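Pyruvate formate-lyase 2 (Archaeoglobus fulgidus, PDB 2F3O) is a glycyl radical enzyme of unknown function, related to pyruvate formate-lyase and glycerol dehydratase and probably a lyase. Local coordinates at residues 439-451 with 630-643. Sequence-based numbering, arbitrary orientation.
Sequences SDAALINVAKALE and YPMTTNVGFGFFTS
With chi1 of -173°, Asn445 carries its amide away from its own backbone N and across Phe638, whose ring takes Asn445 CB over one face, 3.8 Å from the centroid. Amide and ring lie almost parallel, 5° apart, the two side chains running antiparallel alongside one another; Leu443 O meets the ring at its edge. Asn445 ND2 donates to Thr642 OG1 (3.0 Å) and also to Ser143 O, while OD1 accepts weakly from Ala447 N and Lys448 N, capping the turn that leads into the helix. Thr642 OG1 in turn bonds Phe638 O, from above that carbonyl's plane. Lys448, bent at chi2 and chi3, curls its NZ onto a lone pair of Phe641 O (2.9 Å); the same ammonium salt-bridges Glu451 and Asp459. Ser643 N reaches Glu451 OE2 (3.3 Å) on the syn side but tilted out of the carboxylate plane. Leu443 CD2 lies against the carbonyl oxygens of Tyr630 and Pro631, and CD1 packs on Thr634 CG2. Tyr630 OH lies 3.0 Å from both Ser439 O and Asp440 OD1; Gln541 also binds OD1, and a bound glycerol, probably from crystallisation, hydrogen-bonds OD2. Helix 634-640 thus packs on strand 435-445 of a mixed sheet, beside strand 535-543. Two carboxylates and a carbonyl hold the buried Lys448 ammonium, probably favouring its charged form, whereas the Asp440 end borders a pocket able to hold a small polyol.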
loop_
_atom_site.group_PDB
_atom_site.type_symbol
_atom_site.label_atom_id
_atom_site.label_comp_id
_atom_site.label_asym_id
_atom_site.label_seq_id
_atom_site.Cartn_x
_atom_site.Cartn_y
_atom_site.Cartn_z
ATOM N N SER A 439 22.579 -14.170 8.560
ATOM C CA SER A 439 22.761 -14.323 9.971
ATOM C C SER A 439 24.167 -13.977 10.443
ATOM O O SER A 439 24.382 -13.777 11.626
ATOM C CB SER A 439 22.355 -15.717 10.385
ATOM O OG SER A 439 23.383 -16.624 10.044
ATOM N N ASP A 440 25.124 -13.880 9.527
ATOM C CA ASP A 440 26.434 -13.356 9.902
ATOM C C ASP A 440 26.789 -12.206 8.998
ATOM O O ASP A 440 27.770 -12.276 8.279
ATOM C CB ASP A 440 27.526 -14.419 9.805
ATOM C CG ASP A 440 28.724 -14.105 10.692
ATOM O OD1 ASP A 440 28.613 -13.216 11.553
ATOM O OD2 ASP A 440 29.783 -14.740 10.534
ATOM N N ALA A 441 25.990 -11.151 9.029
ATOM C CA ALA A 441 26.157 -10.097 8.048
ATOM C C ALA A 441 27.277 -9.161 8.444
ATOM O O ALA A 441 27.970 -8.611 7.576
ATOM C CB ALA A 441 24.888 -9.348 7.864
ATOM N N ALA A 442 27.442 -8.985 9.753
ATOM C CA ALA A 442 28.608 -8.294 10.298
ATOM C C ALA A 442 28.997 -8.813 11.659
ATOM O O ALA A 442 28.215 -9.462 12.356
ATOM C CB ALA A 442 28.382 -6.795 10.374
ATOM N N LEU A 443 30.237 -8.506 12.015
ATOM C CA LEU A 443 30.790 -8.732 13.359
ATOM C C LEU A 443 31.394 -7.408 13.828
ATOM O O LEU A 443 32.143 -6.772 13.095
ATOM C CB LEU A 443 31.856 -9.839 13.305
ATOM C CG LEU A 443 31.330 -11.228 12.883
ATOM C CD1 LEU A 443 31.993 -11.722 11.599
ATOM C CD2 LEU A 443 31.435 -12.245 14.017
ATOM N N ILE A 444 31.049 -6.963 15.023
ATOM C CA ILE A 444 31.481 -5.642 15.478
ATOM C C ILE A 444 32.378 -5.693 16.710
ATOM O O ILE A 444 32.038 -6.312 17.722
ATOM C CB ILE A 444 30.273 -4.763 15.793
ATOM C CG1 ILE A 444 29.512 -4.456 14.511
ATOM C CG2 ILE A 444 30.689 -3.481 16.488
ATOM C CD1 ILE A 444 28.123 -3.977 14.768
ATOM N N ASN A 445 33.530 -5.039 16.608
ATOM C CA ASN A 445 34.449 -4.898 17.727
ATOM C C ASN A 445 33.951 -3.829 18.662
ATOM O O ASN A 445 34.231 -2.652 18.445
ATOM C CB ASN A 445 35.822 -4.482 17.199
ATOM C CG ASN A 445 36.884 -4.474 18.264
ATOM O OD1 ASN A 445 36.641 -4.889 19.409
ATOM N ND2 ASN A 445 38.079 -4.002 17.899
ATOM N N VAL A 446 33.246 -4.223 19.719
ATOM C CA VAL A 446 32.701 -3.234 20.637
ATOM C C VAL A 446 33.771 -2.715 21.603
ATOM O O VAL A 446 33.577 -1.692 22.256
ATOM C CB VAL A 446 31.459 -3.741 21.388
ATOM C CG1 VAL A 446 30.632 -4.590 20.474
ATOM C CG2 VAL A 446 31.843 -4.525 22.641
ATOM N N ALA A 447 34.910 -3.404 21.668
ATOM C CA ALA A 447 36.045 -2.886 22.413
ATOM C C ALA A 447 36.546 -1.603 21.766
ATOM O O ALA A 447 36.867 -0.629 22.454
ATOM C CB ALA A 447 37.145 -3.908 22.529
ATOM N N LYS A 448 36.540 -1.576 20.444
ATOM C CA LYS A 448 36.893 -0.377 19.733
ATOM C C LYS A 448 35.966 0.787 20.091
ATOM O O LYS A 448 36.378 1.934 20.012
ATOM C CB LYS A 448 36.911 -0.649 18.229
ATOM C CG LYS A 448 37.687 0.368 17.408
ATOM C CD LYS A 448 39.108 0.548 17.897
ATOM C CE LYS A 448 39.967 -0.628 17.489
ATOM N NZ LYS A 448 41.345 -0.540 18.017
ATOM N N ALA A 449 34.737 0.502 20.520
ATOM C CA ALA A 449 33.809 1.570 20.896
ATOM C C ALA A 449 34.294 2.262 22.150
ATOM O O ALA A 449 34.301 3.482 22.223
ATOM C CB ALA A 449 32.404 1.040 21.089
ATOM N N LEU A 450 34.732 1.454 23.111
ATOM C CA LEU A 450 35.294 1.922 24.369
ATOM C C LEU A 450 36.598 2.676 24.156
ATOM O O LEU A 450 36.833 3.708 24.780
ATOM C CB LEU A 450 35.533 0.733 25.288
ATOM C CG LEU A 450 36.358 0.961 26.545
ATOM C CD1 LEU A 450 35.575 1.745 27.555
ATOM C CD2 LEU A 450 36.719 -0.366 27.098
ATOM N N GLU A 451 37.432 2.158 23.265
ATOM C CA GLU A 451 38.665 2.827 22.873
ATOM C C GLU A 451 38.359 4.229 22.330
ATOM O O GLU A 451 38.965 5.197 22.775
ATOM C CB GLU A 451 39.422 1.954 21.858
ATOM C CG GLU A 451 40.756 2.459 21.365
ATOM C CD GLU A 451 41.583 1.352 20.714
ATOM O OE1 GLU A 451 42.448 1.629 19.851
ATOM O OE2 GLU A 451 41.369 0.177 21.066
ATOM N N TYR A 630 28.455 -13.629 18.896
ATOM C CA TYR A 630 29.330 -14.761 18.692
ATOM C C TYR A 630 30.509 -14.279 17.884
ATOM O O TYR A 630 30.358 -13.351 17.099
ATOM C CB TYR A 630 28.593 -15.951 18.037
ATOM C CG TYR A 630 28.106 -15.757 16.634
ATOM C CD1 TYR A 630 28.935 -15.999 15.539
ATOM C CD2 TYR A 630 26.803 -15.370 16.401
ATOM C CE1 TYR A 630 28.486 -15.813 14.260
ATOM C CE2 TYR A 630 26.332 -15.209 15.130
ATOM C CZ TYR A 630 27.178 -15.411 14.061
ATOM O OH TYR A 630 26.694 -15.235 12.793
ATOM N N PRO A 631 31.692 -14.881 18.089
ATOM C CA PRO A 631 32.875 -14.265 17.534
ATOM C C PRO A 631 33.433 -14.735 16.202
ATOM O O PRO A 631 34.172 -13.963 15.595
ATOM C CB PRO A 631 33.920 -14.575 18.600
ATOM C CG PRO A 631 33.504 -15.873 19.144
ATOM C CD PRO A 631 32.039 -16.046 18.921
ATOM N N MET A 632 33.109 -15.953 15.757
ATOM C CA MET A 632 33.987 -16.728 14.844
ATOM C C MET A 632 35.382 -16.749 15.452
ATOM O O MET A 632 35.518 -17.064 16.624
ATOM C CB MET A 632 34.004 -16.216 13.392
ATOM C CG MET A 632 32.643 -16.244 12.690
ATOM S SD MET A 632 31.698 -17.769 12.895
ATOM C CE MET A 632 32.733 -18.958 12.041
ATOM N N THR A 633 36.417 -16.399 14.699
ATOM C CA THR A 633 37.683 -16.111 15.374
ATOM C C THR A 633 38.059 -14.647 15.229
ATOM O O THR A 633 39.232 -14.305 15.302
ATOM C CB THR A 633 38.891 -17.043 14.976
ATOM O OG1 THR A 633 39.329 -16.774 13.645
ATOM C CG2 THR A 633 38.540 -18.512 15.104
ATOM N N THR A 634 37.060 -13.781 15.043
ATOM C CA THR A 634 37.327 -12.347 14.914
ATOM C C THR A 634 37.651 -11.707 16.250
ATOM O O THR A 634 38.134 -10.587 16.279
ATOM C CB THR A 634 36.156 -11.534 14.303
ATOM O OG1 THR A 634 35.097 -11.419 15.262
ATOM C CG2 THR A 634 35.638 -12.154 13.014
ATOM N N ASN A 635 37.379 -12.404 17.353
ATOM C CA ASN A 635 37.806 -11.909 18.657
ATOM C C ASN A 635 39.319 -11.879 18.726
ATOM O O ASN A 635 39.893 -10.984 19.358
ATOM C CB ASN A 635 37.251 -12.735 19.805
ATOM C CG ASN A 635 37.853 -14.099 19.873
ATOM O OD1 ASN A 635 37.949 -14.795 18.863
ATOM N ND2 ASN A 635 38.277 -14.500 21.058
ATOM N N VAL A 636 39.951 -12.834 18.037
ATOM C CA VAL A 636 41.392 -12.857 17.895
ATOM C C VAL A 636 41.830 -11.771 16.912
ATOM O O VAL A 636 42.715 -10.965 17.216
ATOM C CB VAL A 636 41.894 -14.242 17.436
ATOM C CG1 VAL A 636 43.417 -14.230 17.207
ATOM C CG2 VAL A 636 41.492 -15.305 18.448
ATOM N N GLY A 637 41.188 -11.738 15.750
ATOM C CA GLY A 637 41.584 -10.834 14.686
ATOM C C GLY A 637 41.496 -9.381 15.106
ATOM O O GLY A 637 42.437 -8.609 14.863
ATOM N N PHE A 638 40.380 -9.025 15.757
ATOM C CA PHE A 638 40.149 -7.662 16.223
ATOM C C PHE A 638 41.115 -7.343 17.323
ATOM O O PHE A 638 41.582 -6.210 17.422
ATOM C CB PHE A 638 38.745 -7.472 16.791
ATOM C CG PHE A 638 37.665 -7.386 15.758
ATOM C CD1 PHE A 638 36.395 -7.878 16.033
ATOM C CD2 PHE A 638 37.912 -6.819 14.519
ATOM C CE1 PHE A 638 35.409 -7.803 15.108
ATOM C CE2 PHE A 638 36.923 -6.743 13.578
ATOM C CZ PHE A 638 35.670 -7.234 13.871
ATOM N N GLY A 639 41.386 -8.353 18.152
ATOM C CA GLY A 639 42.367 -8.272 19.231
ATOM C C GLY A 639 43.710 -7.722 18.793
ATOM O O GLY A 639 44.169 -6.744 19.375
ATOM N N PHE A 640 44.298 -8.322 17.748
ATOM C CA PHE A 640 45.549 -7.860 17.124
ATOM C C PHE A 640 45.607 -6.352 17.021
ATOM O O PHE A 640 46.601 -5.743 17.386
ATOM C CB PHE A 640 45.710 -8.357 15.680
ATOM C CG PHE A 640 45.845 -9.852 15.522
ATOM C CD1 PHE A 640 46.401 -10.644 16.518
ATOM C CD2 PHE A 640 45.459 -10.460 14.319
ATOM C CE1 PHE A 640 46.525 -12.036 16.344
ATOM C CE2 PHE A 640 45.590 -11.839 14.129
ATOM C CZ PHE A 640 46.124 -12.632 15.148
ATOM N N PHE A 641 44.529 -5.761 16.516
ATOM C CA PHE A 641 44.470 -4.328 16.240
ATOM C C PHE A 641 43.678 -3.535 17.284
ATOM O O PHE A 641 43.326 -2.375 17.044
ATOM C CB PHE A 641 43.890 -4.079 14.843
ATOM C CG PHE A 641 44.537 -4.898 13.776
ATOM C CD1 PHE A 641 45.737 -4.505 13.231
ATOM C CD2 PHE A 641 43.949 -6.071 13.326
ATOM C CE1 PHE A 641 46.341 -5.264 12.262
ATOM C CE2 PHE A 641 44.547 -6.832 12.360
ATOM C CZ PHE A 641 45.743 -6.431 11.823
ATOM N N THR A 642 43.393 -4.164 18.427
ATOM C CA THR A 642 42.827 -3.459 19.578
ATOM C C THR A 642 43.938 -3.098 20.574
ATOM O O THR A 642 44.738 -3.954 20.961
ATOM C CB THR A 642 41.720 -4.275 20.259
ATOM O OG1 THR A 642 40.669 -4.491 19.321
ATOM C CG2 THR A 642 41.127 -3.535 21.434
ATOM N N SER A 643 43.979 -1.823 20.971
ATOM C CA SER A 643 44.928 -1.336 21.953
ATOM C C SER A 643 44.635 -1.905 23.339
ATOM O O SER A 643 43.653 -2.639 23.531
ATOM C CB SER A 643 44.851 0.178 22.030
ATOM O OG SER A 643 43.785 0.576 22.873
#